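Local coordinates for argonaute protein (Marinitoga piezophila, PDB 5I4A) that uses short 5'-hydroxyl RNA guides to find complementary single-stranded DNA or RNA targets and cuts them with metal-dependent endonuclease activity, at residues S147-L155 with I228-F237; V269-E277 with K286-Q294. All blocks are in the same frame, centred on the assembly; numbering follows the deposited sequence.

How the contacts relate
Contact 1 and contact 2 both involve linker L2, but at different stages of its course. In contact 1, residues 228-237, from the early helical part of L2, pack on strand 143-156 of linker L1 in the PAZ lobe. Contact 2, 269-277 with 286-294, lies wholly within the later part of L2, close to the start of the Mid domain. The two follow one another along the chain without touching: their centres are 42 Å apart and their nearest atoms about 24 Å. Both are away from the catalytic residues of the PIWI domain. Contact 1 comes within about 4 Å of the guide RNA at its nearest atom, contact 2 within about 11 Å.

Contact 1: S147-L155 with I228-F237; sequences SILPKFTFL and IYKNKVFEGF
Pro150 turns the CG-CD edge of its ring onto one face of Phe237. Its CB lies 3.7 Å from C of Gly236, which, having no side chain, lets the proline come this near the helix backbone. One atom further on, Pro150 CG sits almost on the normal of the Phe237 ring, 3.4 Å from its centroid and 7° off, a CH-pi contact. Pro150 CD then meets the same ring at CE1, 3.4 Å away. Val233 closes in beside the proline, its CG1 4.1 Å from Pro150 CG.

A second CH-pi contact lies further along the strand. Ile228 CG2 stands over the centre of the Phe152 ring, 3.5 Å from the centroid; this methyl is the branch anti to the backbone N, while the CG1 branch (chi1 -70°) carries CD1 to the edge of Phe154. Lys232 O approaches the Phe152 ring at its edge, in plane. Beyond it, Phe154 CE2 and Tyr229 CE2 come to 4.0 Å as the side chains pass obliquely.

No hydrogen bond joins the two segments. Phe152 N is buried with no partner in the model, and Tyr229 OH lies 3.5 Å from Phe152 O. Lys151 directs its amine to Asn111, with a phosphate of the bound RNA as a long, weak partner. This is helix-on-sheet packing inside the PAZ lobe: helices 222-231 and 234-238 of linker L2 against strand 143-156 of linker L1.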
loop_
_atom_site.group_PDB
_atom_site.type_symbol
_atom_site.label_atom_id
_atom_site.label_comp_id
_atom_site.label_asym_id
_atom_site.label_seq_id
_atom_site.Cartn_x
_atom_site.Cartn_y
_atom_site.Cartn_z
ATOM N N SER A 147 -3.057 5.905 -18.728
ATOM C CA SER A 147 -1.721 6.033 -18.168
ATOM C C SER A 147 -0.877 4.851 -18.625
ATOM O O SER A 147 -1.333 3.704 -18.595
ATOM C CB SER A 147 -1.751 6.121 -16.640
ATOM O OG SER A 147 -2.472 5.048 -16.058
ATOM N N ILE A 148 0.339 5.144 -19.076
ATOM C CA ILE A 148 1.262 4.146 -19.598
ATOM C C ILE A 148 2.531 4.259 -18.768
ATOM O O ILE A 148 3.319 5.197 -18.949
ATOM C CB ILE A 148 1.557 4.346 -21.088
ATOM C CG1 ILE A 148 0.262 4.322 -21.906
ATOM C CG2 ILE A 148 2.508 3.275 -21.589
ATOM C CD1 ILE A 148 0.483 4.538 -23.399
ATOM N N LEU A 149 2.735 3.313 -17.853
ATOM C CA LEU A 149 3.884 3.352 -16.966
ATOM C C LEU A 149 4.932 2.362 -17.447
ATOM O O LEU A 149 4.738 1.145 -17.290
ATOM C CB LEU A 149 3.471 3.024 -15.534
ATOM C CG LEU A 149 4.625 3.043 -14.531
ATOM C CD1 LEU A 149 5.069 4.473 -14.272
ATOM C CD2 LEU A 149 4.237 2.347 -13.237
ATOM N N PRO A 150 6.032 2.814 -18.040
ATOM C CA PRO A 150 7.126 1.891 -18.348
ATOM C C PRO A 150 7.731 1.332 -17.069
ATOM O O PRO A 150 7.910 2.044 -16.077
ATOM C CB PRO A 150 8.123 2.763 -19.117
ATOM C CG PRO A 150 7.789 4.165 -18.728
ATOM C CD PRO A 150 6.310 4.179 -18.513
ATOM N N LYS A 151 8.026 0.038 -17.094
ATOM C CA LYS A 151 8.680 -0.635 -15.978
ATOM C C LYS A 151 9.415 -1.849 -16.534
ATOM O O LYS A 151 9.601 -1.979 -17.750
ATOM C CB LYS A 151 7.671 -1.012 -14.885
ATOM C CG LYS A 151 6.753 -2.171 -15.247
ATOM C CD LYS A 151 6.102 -2.778 -14.013
ATOM C CE LYS A 151 4.931 -1.943 -13.526
ATOM N NZ LYS A 151 4.089 -2.707 -12.563
ATOM N N PHE A 152 9.829 -2.749 -15.646
ATOM C CA PHE A 152 10.588 -3.918 -16.056
ATOM C C PHE A 152 10.110 -5.150 -15.306
ATOM O O PHE A 152 9.712 -5.079 -14.140
ATOM C CB PHE A 152 12.089 -3.717 -15.834
ATOM C CG PHE A 152 12.767 -3.015 -16.966
ATOM C CD1 PHE A 152 13.243 -3.731 -18.050
ATOM C CD2 PHE A 152 12.909 -1.638 -16.963
ATOM C CE1 PHE A 152 13.861 -3.091 -19.106
ATOM C CE2 PHE A 152 13.523 -0.990 -18.020
ATOM C CZ PHE A 152 14.002 -1.720 -19.091
ATOM N N THR A 153 10.152 -6.282 -16.002
ATOM C CA THR A 153 9.865 -7.587 -15.432
ATOM C C THR A 153 11.062 -8.485 -15.691
ATOM O O THR A 153 11.516 -8.605 -16.834
ATOM C CB THR A 153 8.603 -8.203 -16.039
ATOM O OG1 THR A 153 7.568 -7.214 -16.101
ATOM C CG2 THR A 153 8.121 -9.371 -15.194
ATOM N N PHE A 154 11.579 -9.097 -14.634
ATOM C CA PHE A 154 12.743 -9.967 -14.722
ATOM C C PHE A 154 12.280 -11.408 -14.576
ATOM O O PHE A 154 11.768 -11.798 -13.520
ATOM C CB PHE A 154 13.777 -9.589 -13.662
ATOM C CG PHE A 154 14.192 -8.147 -13.728
ATOM C CD1 PHE A 154 15.176 -7.736 -14.612
ATOM C CD2 PHE A 154 13.578 -7.196 -12.931
ATOM C CE1 PHE A 154 15.550 -6.408 -14.685
ATOM C CE2 PHE A 154 13.947 -5.867 -13.002
ATOM C CZ PHE A 154 14.933 -5.472 -13.880
ATOM N N LEU A 155 12.441 -12.186 -15.643
ATOM C CA LEU A 155 11.951 -13.551 -15.706
ATOM C C LEU A 155 13.080 -14.486 -16.109
ATOM O O LEU A 155 14.043 -14.077 -16.765
ATOM C CB LEU A 155 10.795 -13.689 -16.709
ATOM C CG LEU A 155 9.558 -12.813 -16.509
ATOM C CD1 LEU A 155 8.669 -12.880 -17.740
ATOM C CD2 LEU A 155 8.787 -13.240 -15.271
ATOM N N ILE A 228 19.409 -0.507 -14.585
ATOM C CA ILE A 228 18.356 -0.494 -15.598
ATOM C C ILE A 228 17.225 0.438 -15.186
ATOM O O ILE A 228 16.703 1.207 -16.001
ATOM C CB ILE A 228 17.848 -1.926 -15.846
ATOM C CG1 ILE A 228 18.924 -2.743 -16.557
ATOM C CG2 ILE A 228 16.557 -1.917 -16.643
ATOM C CD1 ILE A 228 18.716 -4.219 -16.448
ATOM N N TYR A 229 16.839 0.399 -13.911
ATOM C CA TYR A 229 15.743 1.244 -13.454
ATOM C C TYR A 229 16.108 2.724 -13.439
ATOM O O TYR A 229 15.208 3.568 -13.516
ATOM C CB TYR A 229 15.290 0.811 -12.059
ATOM C CG TYR A 229 14.051 -0.054 -12.053
ATOM C CD1 TYR A 229 12.811 0.478 -12.386
ATOM C CD2 TYR A 229 14.115 -1.399 -11.704
ATOM C CE1 TYR A 229 11.670 -0.304 -12.379
ATOM C CE2 TYR A 229 12.976 -2.190 -11.693
ATOM C CZ TYR A 229 11.756 -1.636 -12.032
ATOM O OH TYR A 229 10.620 -2.413 -12.026
ATOM N N LYS A 230 17.399 3.060 -13.363
ATOM C CA LYS A 230 17.794 4.446 -13.122
ATOM C C LYS A 230 17.732 5.293 -14.396
ATOM O O LYS A 230 17.046 6.322 -14.434
ATOM C CB LYS A 230 19.194 4.497 -12.501
ATOM C CG LYS A 230 19.592 5.893 -12.046
ATOM C CD LYS A 230 21.075 5.982 -11.738
ATOM C CE LYS A 230 21.440 7.333 -11.137
ATOM N NZ LYS A 230 21.020 8.480 -11.992
ATOM N N ASN A 231 18.443 4.880 -15.449
ATOM C CA ASN A 231 18.498 5.674 -16.670
ATOM C C ASN A 231 18.135 4.825 -17.884
ATOM O O ASN A 231 18.653 5.051 -18.985
ATOM C CB ASN A 231 19.876 6.311 -16.854
ATOM C CG ASN A 231 20.325 7.077 -15.617
ATOM O OD1 ASN A 231 21.182 6.614 -14.854
ATOM N ND2 ASN A 231 19.745 8.250 -15.410
ATOM N N LYS A 232 17.259 3.828 -17.707
ATOM C CA LYS A 232 16.724 3.056 -18.824
ATOM C C LYS A 232 15.206 2.920 -18.740
ATOM O O LYS A 232 14.615 2.208 -19.563
ATOM C CB LYS A 232 17.375 1.669 -18.905
ATOM C CG LYS A 232 17.448 1.067 -20.303
ATOM C CD LYS A 232 18.246 -0.220 -20.263
ATOM C CE LYS A 232 18.638 -0.657 -21.655
ATOM N NZ LYS A 232 19.696 -1.700 -21.627
ATOM N N VAL A 233 14.564 3.570 -17.764
ATOM C CA VAL A 233 13.106 3.681 -17.750
ATOM C C VAL A 233 12.654 4.923 -18.519
ATOM O O VAL A 233 11.590 4.911 -19.148
ATOM C CB VAL A 233 12.587 3.710 -16.301
ATOM C CG1 VAL A 233 11.093 4.034 -16.248
ATOM C CG2 VAL A 233 12.865 2.382 -15.608
ATOM N N PHE A 234 13.455 5.998 -18.493
ATOM C CA PHE A 234 13.148 7.175 -19.302
ATOM C C PHE A 234 13.090 6.821 -20.779
ATOM O O PHE A 234 12.263 7.362 -21.521
ATOM C CB PHE A 234 14.180 8.273 -19.057
ATOM C CG PHE A 234 14.102 9.409 -20.042
ATOM C CD1 PHE A 234 13.127 10.387 -19.919
ATOM C CD2 PHE A 234 15.001 9.497 -21.096
ATOM C CE1 PHE A 234 13.049 11.428 -20.827
ATOM C CE2 PHE A 234 14.927 10.538 -22.006
ATOM C CZ PHE A 234 13.950 11.503 -21.870
ATOM N N GLU A 235 13.965 5.917 -21.230
ATOM C CA GLU A 235 13.851 5.415 -22.594
ATOM C C GLU A 235 12.541 4.665 -22.792
ATOM O O GLU A 235 12.019 4.613 -23.912
ATOM C CB GLU A 235 15.038 4.513 -22.928
ATOM C CG GLU A 235 15.198 4.247 -24.418
ATOM C CD GLU A 235 16.216 3.167 -24.717
ATOM O OE1 GLU A 235 16.470 2.324 -23.830
ATOM O OE2 GLU A 235 16.760 3.162 -25.843
ATOM N N GLY A 236 11.994 4.087 -21.719
ATOM C CA GLY A 236 10.687 3.456 -21.816
ATOM C C GLY A 236 9.573 4.458 -22.038
ATOM O O GLY A 236 8.670 4.226 -22.846
ATOM N N PHE A 237 9.615 5.585 -21.318
ATOM C CA PHE A 237 8.676 6.670 -21.592
ATOM C C PHE A 237 8.814 7.160 -23.027
ATOM O O PHE A 237 7.815 7.475 -23.684
ATOM C CB PHE A 237 8.895 7.832 -20.619
ATOM C CG PHE A 237 8.262 7.635 -19.264
ATOM C CD1 PHE A 237 6.888 7.726 -19.105
ATOM C CD2 PHE A 237 9.047 7.396 -18.146
ATOM C CE1 PHE A 237 6.305 7.559 -17.860
ATOM C CE2 PHE A 237 8.469 7.227 -16.898
ATOM C CZ PHE A 237 7.098 7.307 -16.756
#

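Contact 2: V269-E277 with K286-Q294; sequences VIYKFKNGE and KYSFYKNEQ
Two backbone hydrogen bonds tie the turn at Lys274 and Asn275 to the chain leaving helix 284-287. Asn275 N donates to Tyr287 O at 2.9 Å, arriving in the carbonyl plane on a lone pair. Lys274 N gives a straight bond to Ser288 O (3.2 Å, 169° at the hydrogen), although it reaches that oxygen from above the carbonyl plane. The chain leaves the helix at Ser288, which has a positive phi, so both carbonyls used lie at this exit. A water adds a bridge: it accepts from Asn275 ND2 and donates to Lys286 O. Within 269-277, Phe273 N bonds to Gly276 O and closes the turn.

The apolar contacts gather around Tyr287. Its CG lies anti to the carbonyl carbon (chi1 -50°), which swings the ring over the backbone of Gly276; the CA of that glycine sits over one face, 3.9 Å from the centroid, as a CH-pi contact 29° off the normal. Tyr287 CB meets Phe273 CB at 3.6 Å.

Polar atoms meet a second ring, that of Tyr290, which lies beside Lys272 and Phe273. Phe273 O is in plane at its edge, 3.7 Å from CD1, and the bent chain of Lys272 brings NZ to 3.9 Å from Tyr290 CE1.

Lys274 NZ and Glu293 OE1 stay 5.7 Å apart, too far for a salt bridge; any attraction is at most long-range.

Strand 271-272 is the middle member of a small antiparallel sheet, between 277-278 and 433-434. Tyr290 pairs through its backbone with Pro431 and touches Ile433, and together with Lys291 it forms a classic beta bulge facing Lys430. Phe273 and Phe289 both touch Val284 of helix 284-287, and the chain from that helix runs past the three-stranded sheet into strand 295-302 of the Mid domain's parallel sheet.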
loop_
_atom_site.group_PDB
_atom_site.type_symbol
_atom_site.label_atom_id
_atom_site.label_comp_id
_atom_site.label_asym_id
_atom_site.label_seq_id
_atom_site.Cartn_x
_atom_site.Cartn_y
_atom_site.Cartn_z
ATOM N N VAL A 269 5.710 21.828 4.614
ATOM C CA VAL A 269 5.353 21.251 5.908
ATOM C C VAL A 269 6.392 21.685 6.934
ATOM O O VAL A 269 7.568 21.313 6.837
ATOM C CB VAL A 269 5.251 19.719 5.840
ATOM C CG1 VAL A 269 4.793 19.159 7.181
ATOM C CG2 VAL A 269 4.303 19.294 4.728
ATOM N N ILE A 270 5.955 22.460 7.923
ATOM C CA ILE A 270 6.813 22.945 8.998
ATOM C C ILE A 270 6.395 22.256 10.288
ATOM O O ILE A 270 5.210 22.256 10.644
ATOM C CB ILE A 270 6.730 24.474 9.144
ATOM C CG1 ILE A 270 7.123 25.166 7.838
ATOM C CG2 ILE A 270 7.621 24.949 10.285
ATOM C CD1 ILE A 270 8.591 25.042 7.494
ATOM N N TYR A 271 7.367 21.676 10.985
ATOM C CA TYR A 271 7.127 21.039 12.272
ATOM C C TYR A 271 7.360 22.040 13.398
ATOM O O TYR A 271 8.347 22.781 13.390
ATOM C CB TYR A 271 8.047 19.830 12.456
ATOM C CG TYR A 271 7.863 18.723 11.437
ATOM C CD1 TYR A 271 8.472 18.792 10.189
ATOM C CD2 TYR A 271 7.099 17.602 11.732
ATOM C CE1 TYR A 271 8.315 17.780 9.261
ATOM C CE2 TYR A 271 6.936 16.584 10.809
ATOM C CZ TYR A 271 7.545 16.679 9.576
ATOM O OH TYR A 271 7.385 15.668 8.658
ATOM N N LYS A 272 6.443 22.059 14.366
ATOM C CA LYS A 272 6.561 22.902 15.553
ATOM C C LYS A 272 7.030 22.046 16.724
ATOM O O LYS A 272 6.291 21.179 17.202
ATOM C CB LYS A 272 5.235 23.583 15.886
ATOM C CG LYS A 272 4.988 24.898 15.162
ATOM C CD LYS A 272 3.718 25.574 15.674
ATOM C CE LYS A 272 4.013 26.601 16.765
ATOM N NZ LYS A 272 4.760 26.029 17.919
ATOM N N PHE A 273 8.247 22.294 17.189
ATOM C CA PHE A 273 8.781 21.647 18.375
ATOM C C PHE A 273 8.645 22.599 19.565
ATOM O O PHE A 273 7.959 23.624 19.492
ATOM C CB PHE A 273 10.226 21.217 18.113
ATOM C CG PHE A 273 10.387 20.374 16.879
ATOM C CD1 PHE A 273 9.875 19.087 16.833
ATOM C CD2 PHE A 273 11.043 20.868 15.763
ATOM C CE1 PHE A 273 10.012 18.309 15.695
ATOM C CE2 PHE A 273 11.189 20.094 14.624
ATOM C CZ PHE A 273 10.672 18.812 14.590
ATOM N N LYS A 274 9.298 22.268 20.682
ATOM C CA LYS A 274 9.168 23.109 21.868
ATOM C C LYS A 274 9.920 24.424 21.703
ATOM O O LYS A 274 9.373 25.499 21.973
ATOM C CB LYS A 274 9.662 22.366 23.110
ATOM C CG LYS A 274 9.633 23.203 24.386
ATOM C CD LYS A 274 9.481 22.339 25.628
ATOM C CE LYS A 274 10.083 23.013 26.855
ATOM N NZ LYS A 274 11.565 22.854 26.888
ATOM N N ASN A 275 11.176 24.365 21.262
ATOM C CA ASN A 275 12.030 25.545 21.240
ATOM C C ASN A 275 12.423 25.965 19.826
ATOM O O ASN A 275 13.389 26.715 19.655
ATOM C CB ASN A 275 13.275 25.299 22.091
ATOM C CG ASN A 275 12.938 24.778 23.476
ATOM O OD1 ASN A 275 12.062 25.312 24.160
ATOM N ND2 ASN A 275 13.621 23.718 23.889
ATOM N N GLY A 276 11.693 25.512 18.815
ATOM C CA GLY A 276 12.010 25.911 17.457
ATOM C C GLY A 276 11.102 25.225 16.463
ATOM O O GLY A 276 10.231 24.424 16.823
ATOM N N GLU A 277 11.320 25.559 15.196
ATOM C CA GLU A 277 10.575 24.989 14.085
ATOM C C GLU A 277 11.550 24.527 13.013
ATOM O O GLU A 277 12.701 24.971 12.958
ATOM C CB GLU A 277 9.584 25.998 13.491
ATOM C CG GLU A 277 8.425 26.347 14.410
ATOM C CD GLU A 277 7.548 27.447 13.843
ATOM O OE1 GLU A 277 7.902 27.997 12.780
ATOM O OE2 GLU A 277 6.506 27.763 14.457
ATOM N N LYS A 286 17.000 18.994 18.124
ATOM C CA LYS A 286 17.486 20.346 18.372
ATOM C C LYS A 286 16.557 21.140 19.278
ATOM O O LYS A 286 17.028 21.913 20.119
ATOM C CB LYS A 286 17.655 21.112 17.055
ATOM C CG LYS A 286 18.918 20.803 16.275
ATOM C CD LYS A 286 19.071 21.784 15.124
ATOM C CE LYS A 286 20.184 21.374 14.179
ATOM N NZ LYS A 286 20.043 22.065 12.865
ATOM N N TYR A 287 15.245 20.964 19.124
ATOM C CA TYR A 287 14.266 21.849 19.743
ATOM C C TYR A 287 13.296 21.120 20.661
ATOM O O TYR A 287 12.334 21.739 21.138
ATOM C CB TYR A 287 13.503 22.613 18.657
ATOM C CG TYR A 287 14.414 23.264 17.641
ATOM C CD1 TYR A 287 15.164 24.386 17.971
ATOM C CD2 TYR A 287 14.526 22.757 16.350
ATOM C CE1 TYR A 287 16.002 24.987 17.047
ATOM C CE2 TYR A 287 15.362 23.351 15.417
ATOM C CZ TYR A 287 16.097 24.466 15.773
ATOM O OH TYR A 287 16.930 25.066 14.855
ATOM N N SER A 288 13.515 19.822 20.901
ATOM C CA SER A 288 12.813 19.024 21.903
ATOM C C SER A 288 11.361 18.758 21.523
ATOM O O SER A 288 10.807 19.437 20.652
ATOM C CB SER A 288 12.895 19.701 23.276
ATOM O OG SER A 288 12.496 18.814 24.311
ATOM N N PHE A 289 10.749 17.753 22.157
ATOM C CA PHE A 289 9.331 17.474 21.957
ATOM C C PHE A 289 8.505 18.731 22.188
ATOM O O PHE A 289 8.769 19.500 23.115
ATOM C CB PHE A 289 8.844 16.383 22.917
ATOM C CG PHE A 289 9.005 14.978 22.403
ATOM C CD1 PHE A 289 9.909 14.678 21.397
ATOM C CD2 PHE A 289 8.238 13.953 22.934
ATOM C CE1 PHE A 289 10.046 13.379 20.935
ATOM C CE2 PHE A 289 8.367 12.654 22.476
ATOM C CZ PHE A 289 9.272 12.367 21.476
ATOM N N TYR A 290 7.494 18.930 21.339
ATOM C CA TYR A 290 6.524 19.996 21.567
ATOM C C TYR A 290 5.952 19.923 22.980
ATOM O O TYR A 290 5.799 20.947 23.656
ATOM C CB TYR A 290 5.407 19.907 20.527
ATOM C CG TYR A 290 4.326 20.958 20.658
ATOM C CD1 TYR A 290 4.582 22.288 20.350
ATOM C CD2 TYR A 290 3.044 20.614 21.067
ATOM C CE1 TYR A 290 3.595 23.250 20.460
ATOM C CE2 TYR A 290 2.048 21.569 21.178
ATOM C CZ TYR A 290 2.332 22.885 20.875
ATOM O OH TYR A 290 1.347 23.840 20.985
ATOM N N LYS A 291 5.655 18.716 23.448
ATOM C CA LYS A 291 5.158 18.495 24.797
ATOM C C LYS A 291 5.795 17.233 25.352
ATOM O O LYS A 291 5.716 16.170 24.729
ATOM C CB LYS A 291 3.632 18.367 24.811
ATOM C CG LYS A 291 3.034 18.143 26.188
ATOM C CD LYS A 291 1.735 17.363 26.078
ATOM C CE LYS A 291 0.706 17.833 27.088
ATOM N NZ LYS A 291 -0.428 18.528 26.415
ATOM N N ASN A 292 6.435 17.357 26.511
ATOM C CA ASN A 292 6.990 16.199 27.198
ATOM C C ASN A 292 6.923 16.425 28.703
ATOM O O ASN A 292 5.841 16.342 29.294
ATOM C CB ASN A 292 8.428 15.931 26.740
ATOM C CG ASN A 292 8.884 14.511 27.040
ATOM O OD1 ASN A 292 8.498 13.921 28.050
ATOM N ND2 ASN A 292 9.711 13.956 26.160
ATOM N N GLU A 293 8.067 16.731 29.322
ATOM C CA GLU A 293 8.176 16.878 30.775
ATOM C C GLU A 293 7.722 15.614 31.499
ATOM O O GLU A 293 7.276 15.669 32.649
ATOM C CB GLU A 293 7.393 18.092 31.293
ATOM C CG GLU A 293 7.642 19.397 30.544
ATOM C CD GLU A 293 6.650 19.623 29.417
ATOM O OE1 GLU A 293 7.079 19.658 28.245
ATOM O OE2 GLU A 293 5.438 19.757 29.706
ATOM N N GLN A 294 7.829 14.467 30.828
ATOM C CA GLN A 294 7.403 13.182 31.355
ATOM C C GLN A 294 8.613 12.298 31.640
ATOM O O GLN A 294 9.659 12.441 30.999
ATOM C CB GLN A 294 6.478 12.458 30.367
ATOM C CG GLN A 294 5.296 13.291 29.890
ATOM C CD GLN A 294 4.292 13.569 30.994
ATOM O OE1 GLN A 294 3.881 14.711 31.211
ATOM N NE2 GLN A 294 3.886 12.518 31.694
HETATM O O HOH W 1 15.483 22.142 22.702
#